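Local coordinates for inactive dihydropteroate synthase 2 (Mycobacterium tuberculosis, PDB 2VP8), which probably binds the inhibitor dapsone but seems to lack dihydropteroate synthase activity and probably plays no part in folate metabolism, at residues 45-50 against 81-86. Numbering follows the deposited sequence.
Sequences MAIVNR and VIDVGG
Val81, at the start of strand 81-85, pairs with Met45 of the parallel strand 43-49, the short segments of the two lying at 28° to each other. Its carbonyl oxygen accepts the amide of Ala46 at 2.7 Å from Ala46 N, and its CG1 lies against the Met45 side chain, 3.8 Å from Met45 CE. On the other face of the sheet, Ile82 sends its two branches to different partners: CD1 approaches Ala46 CB, while CG2, set anti to the backbone N, packs against Val48 CG2 at 3.8 Å. Helix 65-76 covers this apolar patch through Ala74, Ala70 and Val71, as expected for the crossover connection between neighbouring strands of the TIM barrel of the DHPS family, so Ala46, Val48, Ile82 and Val84 face the helical layer and Met45, Val81 and Asp83 the barrel interior.

Asp83 uses both backbone polar atoms, its N donating to Ala46 O (2.7 Å) and its O receiving Val48 N (2.9 Å). Met45 runs extended from the backbone and bends at its last torsion (chi3 -93°), laying CG on Asp83 CB and SD beside the carboxyl carbon. The buried carboxylate is held by Ser121 and Asn142 through OD1 and by a salt bridge from OD2 to Arg287; it lies about 7 Å, side chain to side chain, from His220, which probably marks family members without synthase activity. Beyond Val84, whose side chain meets Phe107 of helix 98-114, Gly85 N donates to Val48 O. Gly85 also has Asn49 OD1 over its backbone, 3.6 Å from Gly85 CA, and its carbonyl oxygen takes a weak hydrogen bond from Arg50 N (3.5 Å).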
ATOM      1  N   MET B  45      14.258   4.452   8.561  1.00 35.75           N
ATOM      2  CA  MET B  45      15.530   5.163   8.498  1.00 36.06           C
ATOM      3  C   MET B  45      15.263   6.576   7.965  1.00 36.72           C
ATOM      4  O   MET B  45      14.813   6.750   6.837  1.00 36.44           O
ATOM      5  CB  MET B  45      16.510   4.409   7.604  1.00 35.85           C
ATOM      6  CG  MET B  45      17.823   5.108   7.374  1.00 36.08           C
ATOM      7  SD  MET B  45      18.847   4.283   6.127  1.00 35.93           S
ATOM      8  CE  MET B  45      19.843   3.234   7.180  1.00 34.17           C
ATOM      9  N   ALA B  46      15.517   7.577   8.801  1.00 37.44           N
ATOM     10  CA  ALA B  46      15.247   8.965   8.463  1.00 37.77           C
ATOM     11  C   ALA B  46      16.483   9.627   7.867  1.00 38.43           C
ATOM     12  O   ALA B  46      17.533   9.674   8.504  1.00 38.72           O
ATOM     13  CB  ALA B  46      14.809   9.697   9.692  1.00 37.54           C
ATOM     14  N   ILE B  47      16.354  10.129   6.642  1.00 38.98           N
ATOM     15  CA  ILE B  47      17.440  10.831   5.969  1.00 39.44           C
ATOM     16  C   ILE B  47      17.599  12.244   6.532  1.00 40.29           C
ATOM     17  O   ILE B  47      16.687  13.062   6.448  1.00 40.13           O
ATOM     18  CB  ILE B  47      17.193  10.918   4.439  1.00 39.47           C
ATOM     19  CG1 ILE B  47      17.076   9.523   3.827  1.00 39.16           C
ATOM     20  CG2 ILE B  47      18.293  11.731   3.752  1.00 38.99           C
ATOM     21  CD1 ILE B  47      16.600   9.508   2.393  1.00 38.99           C
ATOM     22  N   VAL B  48      18.765  12.530   7.100  1.00 41.37           N
ATOM     23  CA  VAL B  48      19.069  13.872   7.575  1.00 42.49           C
ATOM     24  C   VAL B  48      20.365  14.377   6.949  1.00 43.32           C
ATOM     25  O   VAL B  48      21.420  13.767   7.104  1.00 43.57           O
ATOM     26  CB  VAL B  48      19.145  13.934   9.122  1.00 42.54           C
ATOM     27  CG1 VAL B  48      19.642  15.294   9.587  1.00 42.68           C
ATOM     28  CG2 VAL B  48      17.784  13.659   9.722  1.00 42.41           C
ATOM     29  N   ASN B  49      20.267  15.497   6.239  1.00 44.37           N
ATOM     30  CA  ASN B  49      21.424  16.151   5.633  1.00 45.24           C
ATOM     31  C   ASN B  49      21.798  17.453   6.338  1.00 45.66           C
ATOM     32  O   ASN B  49      20.929  18.185   6.809  1.00 45.77           O
ATOM     33  CB  ASN B  49      21.143  16.444   4.159  1.00 45.42           C
ATOM     34  CG  ASN B  49      20.885  15.183   3.353  1.00 46.34           C
ATOM     35  OD1 ASN B  49      21.674  14.238   3.394  1.00 47.70           O
ATOM     36  ND2 ASN B  49      19.782  15.167   2.608  1.00 46.60           N
ATOM     37  N   ARG B  50      23.097  17.729   6.410  1.00 46.29           N
ATOM     38  CA  ARG B  50      23.601  19.044   6.819  1.00 46.72           C
ATOM     39  C   ARG B  50      23.417  20.041   5.667  1.00 47.09           C
ATOM     40  O   ARG B  50      23.043  19.651   4.557  1.00 47.22           O
ATOM     41  CB  ARG B  50      25.087  18.949   7.193  1.00 46.73           C
ATOM     42  CG  ARG B  50      25.408  18.137   8.458  1.00 46.88           C
ATOM     43  CD  ARG B  50      25.222  18.946   9.747  1.00 46.77           C
ATOM     44  NE  ARG B  50      25.810  20.283   9.653  1.00 47.18           N
ATOM     45  CZ  ARG B  50      27.073  20.586   9.950  1.00 47.07           C
ATOM     46  NH1 ARG B  50      27.914  19.654  10.379  1.00 47.18           N
ATOM     47  NH2 ARG B  50      27.497  21.836   9.820  1.00 46.72           N
ATOM     48  N   VAL B  81      16.219   4.668  12.712  1.00 39.93           N
ATOM     49  CA  VAL B  81      17.569   5.015  12.328  1.00 39.72           C
ATOM     50  C   VAL B  81      17.563   6.455  11.836  1.00 39.67           C
ATOM     51  O   VAL B  81      16.642   6.868  11.146  1.00 39.62           O
ATOM     52  CB  VAL B  81      18.088   4.085  11.214  1.00 39.81           C
ATOM     53  CG1 VAL B  81      19.493   4.476  10.790  1.00 39.84           C
ATOM     54  CG2 VAL B  81      18.070   2.627  11.672  1.00 39.73           C
ATOM     55  N   ILE B  82      18.577   7.221  12.226  1.00 39.64           N
ATOM     56  CA  ILE B  82      18.837   8.511  11.620  1.00 39.72           C
ATOM     57  C   ILE B  82      20.024   8.311  10.698  1.00 40.26           C
ATOM     58  O   ILE B  82      21.116   7.948  11.133  1.00 40.85           O
ATOM     59  CB  ILE B  82      19.151   9.618  12.672  1.00 39.85           C
ATOM     60  CG1 ILE B  82      18.055   9.696  13.743  1.00 38.85           C
ATOM     61  CG2 ILE B  82      19.341  10.983  11.999  1.00 38.97           C
ATOM     62  CD1 ILE B  82      16.695  10.086  13.217  1.00 37.03           C
ATOM     63  N   ASP B  83      19.795   8.538   9.414  1.00 40.69           N
ATOM     64  CA  ASP B  83      20.812   8.341   8.398  1.00 41.03           C
ATOM     65  C   ASP B  83      21.417   9.695   8.037  1.00 41.22           C
ATOM     66  O   ASP B  83      20.799  10.487   7.328  1.00 41.63           O
ATOM     67  CB  ASP B  83      20.191   7.652   7.180  1.00 40.88           C
ATOM     68  CG  ASP B  83      21.198   7.312   6.123  1.00 41.49           C
ATOM     69  OD1 ASP B  83      22.143   6.538   6.399  1.00 42.02           O
ATOM     70  OD2 ASP B  83      21.032   7.814   4.996  1.00 43.59           O
ATOM     71  N   VAL B  84      22.625   9.950   8.540  1.00 41.30           N
ATOM     72  CA  VAL B  84      23.280  11.247   8.399  1.00 41.27           C
ATOM     73  C   VAL B  84      24.072  11.331   7.097  1.00 41.55           C
ATOM     74  O   VAL B  84      24.924  10.484   6.831  1.00 41.59           O
ATOM     75  CB  VAL B  84      24.208  11.537   9.603  1.00 41.21           C
ATOM     76  CG1 VAL B  84      24.869  12.881   9.456  1.00 41.27           C
ATOM     77  CG2 VAL B  84      23.434  11.495  10.907  1.00 41.02           C
ATOM     78  N   GLY B  85      23.783  12.353   6.294  1.00 41.83           N
ATOM     79  CA  GLY B  85      24.477  12.579   5.018  1.00 42.33           C
ATOM     80  C   GLY B  85      24.980  14.004   4.843  1.00 42.73           C
ATOM     81  O   GLY B  85      24.916  14.818   5.773  1.00 42.92           O
ATOM     82  N   GLY B  86      25.475  14.315   3.648  1.00 42.93           N
ATOM     83  CA  GLY B  86      26.037  15.638   3.370  1.00 43.16           C
ATOM     84  C   GLY B  86      25.475  16.290   2.117  1.00 43.31           C
ATOM     85  O   GLY B  86      26.127  17.167   1.523  1.00 43.31           O
TER